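Local coordinates for staphylococcal nuclease domain-containing protein 1 (Drosophila melanogaster, PDB 2WAC) that acts as an endonuclease on DNA and RNA, associates with the RNA-induced silencing complex, and binds symmetrically dimethylated arginines through the Tudor domain included here, at residues A[57-68]-A[92-102]; A[117-125]-A[176-187]. One frame throughout, in Å; residues are numbered along the deposited sequence.

Contact 1 (A[57-68]-A[92-102]); sequences LVAAQFTLDNQW and ETLPTNRLAAL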
loop_
_atom_site.group_PDB
_atom_site.type_symbol
_atom_site.label_atom_id
_atom_site.label_comp_id
_atom_site.label_asym_id
_atom_site.label_seq_id
_atom_site.Cartn_x
_atom_site.Cartn_y
_atom_site.Cartn_z
ATOM N N LEU A 57 -4.018 -18.502 5.542
ATOM C CA LEU A 57 -4.973 -17.640 4.849
ATOM C C LEU A 57 -6.358 -17.887 5.441
ATOM O O LEU A 57 -6.848 -19.018 5.440
ATOM C CB LEU A 57 -4.965 -17.901 3.339
ATOM C CG LEU A 57 -5.806 -16.987 2.436
ATOM C CD1 LEU A 57 -5.329 -15.536 2.476
ATOM C CD2 LEU A 57 -5.804 -17.506 1.007
ATOM N N VAL A 58 -6.975 -16.825 5.951
ATOM C CA VAL A 58 -8.216 -16.943 6.720
ATOM C C VAL A 58 -9.309 -15.981 6.262
ATOM O O VAL A 58 -9.090 -15.121 5.402
ATOM C CB VAL A 58 -7.969 -16.706 8.243
ATOM C CG1 VAL A 58 -7.044 -17.767 8.821
ATOM C CG2 VAL A 58 -7.416 -15.304 8.505
ATOM N N ALA A 59 -10.493 -16.152 6.841
ATOM C CA ALA A 59 -11.518 -15.124 6.820
ATOM C C ALA A 59 -11.455 -14.406 8.161
ATOM O O ALA A 59 -11.451 -15.045 9.219
ATOM C CB ALA A 59 -12.883 -15.733 6.599
ATOM N N ALA A 60 -11.379 -13.081 8.113
ATOM C CA ALA A 60 -11.285 -12.264 9.317
ATOM C C ALA A 60 -12.410 -11.243 9.363
ATOM O O ALA A 60 -12.664 -10.543 8.376
ATOM C CB ALA A 60 -9.934 -11.566 9.381
ATOM N N GLN A 61 -13.079 -11.166 10.511
ATOM C CA GLN A 61 -14.146 -10.195 10.728
ATOM C C GLN A 61 -13.549 -8.872 11.213
ATOM O O GLN A 61 -13.199 -8.727 12.390
ATOM C CB GLN A 61 -15.181 -10.735 11.720
ATOM C CG GLN A 61 -16.545 -10.047 11.650
ATOM C CD GLN A 61 -17.479 -10.462 12.778
ATOM O OE1 GLN A 61 -17.041 -10.952 13.818
ATOM N NE2 GLN A 61 -18.777 -10.262 12.574
ATOM N N PHE A 62 -13.426 -7.930 10.280
ATOM C CA PHE A 62 -12.865 -6.595 10.514
ATOM C C PHE A 62 -13.576 -5.916 11.685
ATOM O O PHE A 62 -14.806 -5.902 11.741
ATOM C CB PHE A 62 -12.998 -5.775 9.217
ATOM C CG PHE A 62 -12.232 -4.469 9.200
ATOM C CD1 PHE A 62 -11.090 -4.276 9.974
ATOM C CD2 PHE A 62 -12.643 -3.440 8.352
ATOM C CE1 PHE A 62 -10.392 -3.069 9.934
ATOM C CE2 PHE A 62 -11.946 -2.233 8.294
ATOM C CZ PHE A 62 -10.816 -2.047 9.089
ATOM N N THR A 63 -12.800 -5.374 12.624
ATOM C CA THR A 63 -13.367 -4.753 13.830
ATOM C C THR A 63 -14.145 -3.471 13.536
ATOM O O THR A 63 -14.982 -3.058 14.338
ATOM C CB THR A 63 -12.302 -4.457 14.917
ATOM O OG1 THR A 63 -11.301 -3.571 14.399
ATOM C CG2 THR A 63 -11.653 -5.730 15.394
ATOM N N LEU A 64 -13.872 -2.850 12.388
ATOM C CA LEU A 64 -14.537 -1.601 12.017
ATOM C C LEU A 64 -16.006 -1.780 11.625
ATOM O O LEU A 64 -16.873 -1.048 12.113
ATOM C CB LEU A 64 -13.784 -0.883 10.890
ATOM C CG LEU A 64 -14.410 0.430 10.406
ATOM C CD1 LEU A 64 -14.146 1.535 11.417
ATOM C CD2 LEU A 64 -13.894 0.822 9.033
ATOM N N ASP A 65 -16.280 -2.749 10.752
ATOM C CA ASP A 65 -17.616 -2.896 10.164
ATOM C C ASP A 65 -18.307 -4.233 10.459
ATOM O O ASP A 65 -19.462 -4.434 10.073
ATOM C CB ASP A 65 -17.566 -2.629 8.647
ATOM C CG ASP A 65 -16.675 -3.616 7.890
ATOM O OD1 ASP A 65 -15.975 -4.438 8.521
ATOM O OD2 ASP A 65 -16.679 -3.562 6.642
ATOM N N ASN A 66 -17.599 -5.127 11.153
ATOM C CA ASN A 66 -18.054 -6.502 11.415
ATOM C C ASN A 66 -18.330 -7.334 10.158
ATOM O O ASN A 66 -19.107 -8.288 10.195
ATOM C CB ASN A 66 -19.251 -6.538 12.385
ATOM C CG ASN A 66 -18.856 -6.215 13.816
ATOM O OD1 ASN A 66 -17.678 -6.236 14.177
ATOM N ND2 ASN A 66 -19.845 -5.913 14.650
ATOM N N GLN A 67 -17.683 -6.975 9.052
ATOM C CA GLN A 67 -17.791 -7.756 7.823
ATOM C C GLN A 67 -16.568 -8.656 7.652
ATOM O O GLN A 67 -15.501 -8.382 8.211
ATOM C CB GLN A 67 -18.001 -6.852 6.600
ATOM C CG GLN A 67 -19.217 -5.910 6.685
ATOM C CD GLN A 67 -20.527 -6.621 7.002
ATOM O OE1 GLN A 67 -20.829 -7.683 6.451
ATOM N NE2 GLN A 67 -21.318 -6.028 7.891
ATOM N N TRP A 68 -16.738 -9.738 6.895
ATOM C CA TRP A 68 -15.688 -10.737 6.702
ATOM C C TRP A 68 -14.842 -10.441 5.457
ATOM O O TRP A 68 -15.381 -10.175 4.379
ATOM C CB TRP A 68 -16.303 -12.140 6.622
ATOM C CG TRP A 68 -16.964 -12.603 7.905
ATOM C CD1 TRP A 68 -18.280 -12.456 8.252
ATOM C CD2 TRP A 68 -16.337 -13.291 8.997
ATOM N NE1 TRP A 68 -18.508 -13.009 9.492
ATOM C CE2 TRP A 68 -17.335 -13.529 9.970
ATOM C CE3 TRP A 68 -15.029 -13.731 9.246
ATOM C CZ2 TRP A 68 -17.064 -14.185 11.179
ATOM C CZ3 TRP A 68 -14.761 -14.385 10.449
ATOM C CH2 TRP A 68 -15.777 -14.604 11.399
ATOM N N GLU A 92 -4.323 -5.267 11.100
ATOM C CA GLU A 92 -4.719 -5.051 12.493
ATOM C C GLU A 92 -4.429 -6.261 13.384
ATOM O O GLU A 92 -4.306 -7.393 12.903
ATOM C CB GLU A 92 -6.197 -4.636 12.609
ATOM C CG GLU A 92 -7.205 -5.785 12.559
ATOM C CD GLU A 92 -8.639 -5.330 12.788
ATOM O OE1 GLU A 92 -8.854 -4.337 13.514
ATOM O OE2 GLU A 92 -9.558 -5.975 12.245
ATOM N N THR A 93 -4.319 -5.998 14.684
ATOM C CA THR A 93 -4.228 -7.048 15.692
ATOM C C THR A 93 -5.615 -7.291 16.295
ATOM O O THR A 93 -6.314 -6.352 16.690
ATOM C CB THR A 93 -3.166 -6.730 16.767
ATOM O OG1 THR A 93 -1.892 -6.568 16.132
ATOM C CG2 THR A 93 -3.066 -7.856 17.793
ATOM N N LEU A 94 -5.970 -8.570 16.376
ATOM C CA LEU A 94 -7.354 -9.024 16.472
ATOM C C LEU A 94 -7.468 -10.300 17.312
ATOM O O LEU A 94 -6.612 -11.173 17.186
ATOM C CB LEU A 94 -7.832 -9.336 15.041
ATOM C CG LEU A 94 -9.330 -9.461 14.819
ATOM C CD1 LEU A 94 -9.990 -8.249 15.417
ATOM C CD2 LEU A 94 -9.677 -9.589 13.346
ATOM N N PRO A 95 -8.513 -10.428 18.171
ATOM C CA PRO A 95 -8.714 -11.754 18.779
ATOM C C PRO A 95 -8.923 -12.858 17.737
ATOM O O PRO A 95 -9.565 -12.628 16.704
ATOM C CB PRO A 95 -9.981 -11.573 19.624
ATOM C CG PRO A 95 -10.046 -10.116 19.906
ATOM C CD PRO A 95 -9.495 -9.447 18.673
ATOM N N THR A 96 -8.373 -14.040 18.014
ATOM C CA THR A 96 -8.465 -15.185 17.102
ATOM C C THR A 96 -9.886 -15.746 16.980
ATOM O O THR A 96 -10.184 -16.468 16.026
ATOM C CB THR A 96 -7.498 -16.323 17.506
ATOM O OG1 THR A 96 -7.768 -16.722 18.854
ATOM C CG2 THR A 96 -6.051 -15.870 17.400
ATOM N N ASN A 97 -10.757 -15.415 17.934
ATOM C CA ASN A 97 -12.170 -15.794 17.827
ATOM C C ASN A 97 -12.939 -15.031 16.735
ATOM O O ASN A 97 -14.101 -15.333 16.462
ATOM C CB ASN A 97 -12.895 -15.768 19.192
ATOM C CG ASN A 97 -12.940 -14.385 19.831
ATOM O OD1 ASN A 97 -13.046 -13.365 19.153
ATOM N ND2 ASN A 97 -12.883 -14.355 21.158
ATOM N N ARG A 98 -12.275 -14.058 16.111
ATOM C CA ARG A 98 -12.821 -13.345 14.952
ATOM C C ARG A 98 -12.193 -13.838 13.646
ATOM O O ARG A 98 -12.314 -13.198 12.595
ATOM C CB ARG A 98 -12.639 -11.833 15.111
ATOM C CG ARG A 98 -13.542 -11.215 16.166
ATOM C CD ARG A 98 -13.287 -9.730 16.325
ATOM N NE ARG A 98 -13.827 -8.944 15.214
ATOM C CZ ARG A 98 -15.027 -8.369 15.204
ATOM N NH1 ARG A 98 -15.846 -8.482 16.244
ATOM N NH2 ARG A 98 -15.411 -7.676 14.143
ATOM N N LEU A 99 -11.518 -14.982 13.729
ATOM C CA LEU A 99 -10.940 -15.637 12.564
ATOM C C LEU A 99 -11.646 -16.957 12.300
ATOM O O LEU A 99 -12.036 -17.660 13.234
ATOM C CB LEU A 99 -9.438 -15.878 12.757
ATOM C CG LEU A 99 -8.551 -14.691 13.157
ATOM C CD1 LEU A 99 -7.118 -15.140 13.378
ATOM C CD2 LEU A 99 -8.603 -13.571 12.131
ATOM N N ALA A 100 -11.808 -17.282 11.023
ATOM C CA ALA A 100 -12.384 -18.557 10.614
ATOM C C ALA A 100 -11.606 -19.113 9.430
ATOM O O ALA A 100 -10.874 -18.378 8.757
ATOM C CB ALA A 100 -13.851 -18.385 10.258
ATOM N N ALA A 101 -11.754 -20.413 9.186
ATOM C CA ALA A 101 -11.178 -21.034 8.001
ATOM C C ALA A 101 -11.833 -20.431 6.764
ATOM O O ALA A 101 -13.062 -20.337 6.682
ATOM C CB ALA A 101 -11.373 -22.544 8.035
ATOM N N LEU A 102 -11.002 -19.996 5.822
ATOM C CA LEU A 102 -11.477 -19.498 4.540
ATOM C C LEU A 102 -11.809 -20.693 3.648
ATOM O O LEU A 102 -10.966 -21.577 3.465
ATOM C CB LEU A 102 -10.414 -18.606 3.886
ATOM C CG LEU A 102 -10.752 -17.799 2.625
ATOM C CD1 LEU A 102 -11.823 -16.744 2.887
ATOM C CD2 LEU A 102 -9.497 -17.146 2.080
HETATM O O HOH W 1 -8.486 -21.012 5.846
#
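A59 and A100 form an antiparallel hydrogen-bonded pair that joins strand 57-61 to the short outer strand 99-101 of the Tudor sheet, while polar side chains tie the loop beyond it to R98 and E92. A59 N donates to A100 O at 3.0 Å and A100 N answers to A59 O. Both alanines are small enough to lie against F40 of helix 26-42. On the other face L99 CD2 packs on A60 CB (3.7 Å). At the end of the pairing L57 CG meets L102 CD2, and a water links L57 O with L102 N. This pairing belongs to the SH3-like barrel of the Tudor fold, and the loop starting at F62 opens the region involved in dimethylarginine binding. R98, bent at chi3 (74°), brings its guanidinium against the loop, among Q61, F62 and N66: NE (2.9 Å) and NH2 both donate to Q61 O, approaching one face of that carbonyl, and NH2 also reaches N66 OD1 at 2.7 Å, nearly straight. Q61 OE1 lies over the centre of one guanidinium face, the amide and guanidinium planes 19° apart. With a leucine in place of R98, Q61 O and N66 OD1 would probably lose their charged donor, and the loop would be freer to shift. T63 OG1 donates to the syn lone pair of E92 OE1 (2.7 Å); E92 OE2 bonds to Y85 OH and lies 3.2 Å from F62 CD1, at the ring's edge.

Contact 2 (A[117-125]-A[176-187]); sequences ALALVALPT and LVAEGLVLAEQR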
loop_
_atom_site.group_PDB
_atom_site.type_symbol
_atom_site.label_atom_id
_atom_site.label_comp_id
_atom_site.label_asym_id
_atom_site.label_seq_id
_atom_site.Cartn_x
_atom_site.Cartn_y
_atom_site.Cartn_z
ATOM N N ALA A 117 7.074 0.123 -3.006
ATOM C CA ALA A 117 7.803 1.233 -2.403
ATOM C C ALA A 117 7.731 2.424 -3.353
ATOM O O ALA A 117 7.944 2.265 -4.558
ATOM C CB ALA A 117 9.251 0.842 -2.146
ATOM N N LEU A 118 7.419 3.608 -2.824
ATOM C CA LEU A 118 7.431 4.823 -3.642
ATOM C C LEU A 118 8.870 5.106 -4.057
ATOM O O LEU A 118 9.740 5.331 -3.212
ATOM C CB LEU A 118 6.815 6.016 -2.898
ATOM C CG LEU A 118 6.521 7.294 -3.701
ATOM C CD1 LEU A 118 5.463 7.064 -4.777
ATOM C CD2 LEU A 118 6.098 8.422 -2.771
ATOM N N ALA A 119 9.110 5.074 -5.365
ATOM C CA ALA A 119 10.464 5.072 -5.920
ATOM C C ALA A 119 11.300 6.290 -5.534
ATOM O O ALA A 119 10.873 7.431 -5.723
ATOM C CB ALA A 119 10.419 4.913 -7.436
ATOM N N LEU A 120 12.479 6.018 -4.973
ATOM C CA LEU A 120 13.529 7.021 -4.721
ATOM C C LEU A 120 13.186 8.120 -3.704
ATOM O O LEU A 120 13.834 9.168 -3.676
ATOM C CB LEU A 120 14.018 7.650 -6.039
ATOM C CG LEU A 120 14.418 6.768 -7.229
ATOM C CD1 LEU A 120 14.792 7.650 -8.406
ATOM C CD2 LEU A 120 15.567 5.822 -6.889
ATOM N N VAL A 121 12.186 7.870 -2.867
ATOM C CA VAL A 121 11.753 8.837 -1.860
ATOM C C VAL A 121 12.208 8.398 -0.467
ATOM O O VAL A 121 11.987 7.252 -0.068
ATOM C CB VAL A 121 10.210 9.039 -1.904
ATOM C CG1 VAL A 121 9.693 9.683 -0.630
ATOM C CG2 VAL A 121 9.811 9.872 -3.118
ATOM N N ALA A 122 12.863 9.307 0.253
ATOM C CA ALA A 122 13.231 9.076 1.647
ATOM C C ALA A 122 12.519 10.087 2.538
ATOM O O ALA A 122 12.481 11.278 2.221
ATOM C CB ALA A 122 14.743 9.171 1.828
ATOM N N LEU A 123 11.948 9.609 3.643
ATOM C CA LEU A 123 11.294 10.488 4.615
ATOM C C LEU A 123 12.299 11.444 5.265
ATOM O O LEU A 123 13.467 11.088 5.432
ATOM C CB LEU A 123 10.574 9.674 5.696
ATOM C CG LEU A 123 9.182 9.099 5.417
ATOM C CD1 LEU A 123 8.758 8.252 6.598
ATOM C CD2 LEU A 123 8.146 10.191 5.147
ATOM N N PRO A 124 11.849 12.665 5.622
ATOM C CA PRO A 124 12.727 13.660 6.259
ATOM C C PRO A 124 13.154 13.277 7.682
ATOM O O PRO A 124 12.596 12.343 8.263
ATOM C CB PRO A 124 11.863 14.925 6.278
ATOM C CG PRO A 124 10.466 14.425 6.257
ATOM C CD PRO A 124 10.483 13.185 5.426
ATOM N N THR A 125 14.134 13.999 8.228
ATOM C CA THR A 125 14.696 13.682 9.550
ATOM C C THR A 125 13.755 14.002 10.718
ATOM O O THR A 125 13.651 13.213 11.660
ATOM C CB THR A 125 16.085 14.344 9.787
ATOM O OG1 THR A 125 15.975 15.771 9.695
ATOM C CG2 THR A 125 17.111 13.845 8.774
ATOM N N LEU A 176 6.590 15.573 -4.355
ATOM C CA LEU A 176 6.900 15.614 -2.923
ATOM C C LEU A 176 8.323 16.127 -2.679
ATOM O O LEU A 176 8.560 16.897 -1.745
ATOM C CB LEU A 176 6.730 14.229 -2.282
ATOM C CG LEU A 176 5.359 13.545 -2.216
ATOM C CD1 LEU A 176 5.499 12.182 -1.546
ATOM C CD2 LEU A 176 4.335 14.396 -1.478
ATOM N N VAL A 177 9.255 15.691 -3.526
ATOM C CA VAL A 177 10.640 16.165 -3.500
ATOM C C VAL A 177 10.724 17.659 -3.856
ATOM O O VAL A 177 11.335 18.438 -3.120
ATOM C CB VAL A 177 11.554 15.316 -4.435
ATOM C CG1 VAL A 177 12.994 15.799 -4.382
ATOM C CG2 VAL A 177 11.489 13.841 -4.059
ATOM N N ALA A 178 10.097 18.050 -4.968
ATOM C CA ALA A 178 10.110 19.442 -5.436
ATOM C C ALA A 178 9.462 20.417 -4.447
ATOM O O ALA A 178 9.835 21.590 -4.391
ATOM C CB ALA A 178 9.449 19.553 -6.806
ATOM N N GLU A 179 8.499 19.921 -3.672
ATOM C CA GLU A 179 7.839 20.711 -2.629
ATOM C C GLU A 179 8.631 20.757 -1.318
ATOM O O GLU A 179 8.233 21.439 -0.370
ATOM C CB GLU A 179 6.427 20.183 -2.367
ATOM C CG GLU A 179 5.422 20.531 -3.459
ATOM C CD GLU A 179 4.136 19.728 -3.363
ATOM O OE1 GLU A 179 4.100 18.715 -2.627
ATOM O OE2 GLU A 179 3.157 20.107 -4.038
ATOM N N GLY A 180 9.745 20.028 -1.272
ATOM C CA GLY A 180 10.627 20.015 -0.105
ATOM C C GLY A 180 10.061 19.281 1.095
ATOM O O GLY A 180 10.355 19.631 2.237
ATOM N N LEU A 181 9.262 18.250 0.835
ATOM C CA LEU A 181 8.607 17.483 1.896
ATOM C C LEU A 181 9.339 16.181 2.209
ATOM O O LEU A 181 9.246 15.660 3.323
ATOM C CB LEU A 181 7.145 17.198 1.534
ATOM C CG LEU A 181 6.241 18.410 1.281
ATOM C CD1 LEU A 181 4.928 17.970 0.651
ATOM C CD2 LEU A 181 5.987 19.209 2.565
ATOM N N VAL A 182 10.058 15.661 1.216
ATOM C CA VAL A 182 10.853 14.442 1.368
ATOM C C VAL A 182 12.242 14.606 0.753
ATOM O O VAL A 182 12.514 15.585 0.051
ATOM C CB VAL A 182 10.161 13.197 0.733
ATOM C CG1 VAL A 182 8.900 12.806 1.502
ATOM C CG2 VAL A 182 9.861 13.426 -0.745
ATOM N N LEU A 183 13.112 13.637 1.022
ATOM C CA LEU A 183 14.446 13.604 0.437
ATOM C C LEU A 183 14.478 12.703 -0.794
ATOM O O LEU A 183 13.707 11.745 -0.899
ATOM C CB LEU A 183 15.480 13.137 1.471
ATOM C CG LEU A 183 15.628 13.955 2.762
ATOM C CD1 LEU A 183 16.464 13.201 3.788
ATOM C CD2 LEU A 183 16.231 15.331 2.490
ATOM N N ALA A 184 15.359 13.036 -1.733
ATOM C CA ALA A 184 15.611 12.198 -2.897
ATOM C C ALA A 184 16.643 11.142 -2.529
ATOM O O ALA A 184 17.616 11.435 -1.829
ATOM C CB ALA A 184 16.107 13.042 -4.061
ATOM N N GLU A 185 16.427 9.915 -2.993
ATOM C CA GLU A 185 17.344 8.816 -2.709
ATOM C C GLU A 185 18.376 8.655 -3.820
ATOM O O GLU A 185 18.035 8.634 -5.006
ATOM C CB GLU A 185 16.574 7.508 -2.499
ATOM C CG GLU A 185 17.448 6.302 -2.151
ATOM C CD GLU A 185 16.671 4.997 -2.103
ATOM O OE1 GLU A 185 15.582 4.915 -2.708
ATOM O OE2 GLU A 185 17.158 4.044 -1.458
ATOM N N GLN A 186 19.637 8.551 -3.415
ATOM C CA GLN A 186 20.731 8.267 -4.328
ATOM C C GLN A 186 21.033 6.769 -4.303
ATOM O O GLN A 186 21.310 6.205 -3.243
ATOM C CB GLN A 186 21.971 9.077 -3.926
ATOM C CG GLN A 186 23.215 8.821 -4.774
ATOM C CD GLN A 186 23.048 9.256 -6.216
ATOM O OE1 GLN A 186 22.652 10.389 -6.495
ATOM N NE2 GLN A 186 23.353 8.354 -7.142
ATOM N N ARG A 187 20.948 6.129 -5.468
ATOM C CA ARG A 187 21.352 4.726 -5.629
ATOM C C ARG A 187 21.940 4.448 -7.018
ATOM O O ARG A 187 21.779 5.251 -7.940
ATOM C CB ARG A 187 20.210 3.758 -5.288
ATOM C CG ARG A 187 18.916 3.953 -6.068
ATOM C CD ARG A 187 17.780 3.175 -5.418
ATOM N NE ARG A 187 18.019 1.731 -5.426
ATOM C CZ ARG A 187 17.382 0.851 -4.657
ATOM N NH1 ARG A 187 16.457 1.254 -3.794
ATOM N NH2 ARG A 187 17.677 -0.439 -4.745
HETATM O O HOH W 2 13.430 3.703 -3.402
#
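A122 and L183 lie opposite each other as an antiparallel hydrogen-bonded pair, the centre of a two-stranded ribbon in the nuclease-like (SN5) part of the chain. A122 N donates to L183 O at 2.8 Å, almost straight (175°), and L183 N returns to A122 O at 2.7 Å. Two residues along each strand, E185 N reaches L120 O at 2.8 Å, coming from above the carbonyl plane. L120 sits at the third position of a type II turn from L118 to V121, with a positive phi (65°) unusual for leucine. Its own N is satisfied by a water 3.0 Å away, which in turn donates to E185 OE1 at 2.6 Å; the glutamate chain, extended from chi1 onward (-178°), carries the carboxylate back to the turn. The outward-facing polar groups of A184 find partners elsewhere: N takes Q203 OE1, and O accepts a weak bond from K200. R187 lays its CD against L120 CD2 (3.8 Å), while its guanidinium is held chiefly by a salt bridge from NE to E189, with a long one to E185. V121 CG1 packs 3.7 Å from V182 CG2, and L118 CD2 meets L176 CD1 of the helix. Before strand 183-184, helix 172-178 is closed by a Schellman motif, where G180 N and L181 N bond to V177 O and L176 O; the positive phi at G180 suits glycine. Backbone bonds thus hold the strands in register, so compact aliphatic side chains can serve packing, and the glutamate extends the polar network to the turn through water.

Contacts 1 and 2 lie on opposite sides of the chain's centre, their centres about 35 Å apart and their nearest atoms about 19 Å apart, without touching. They come in series along the chain: contact 1 closes before contact 2 opens, and strand 99-101 is followed directly by strand 113-118. They share no sheet. The 57-68/92-102 pairing belongs to the five-stranded antiparallel Tudor sheet; the 117-125/176-187 pairing is a separate two-stranded ribbon beside the mixed sheet that contains strand 113-118. Since strands 5-12 and 17-22 join that same mixed sheet, the Tudor strands are inserted between two parts of the nuclease-like fold, consistent with one extended Tudor unit.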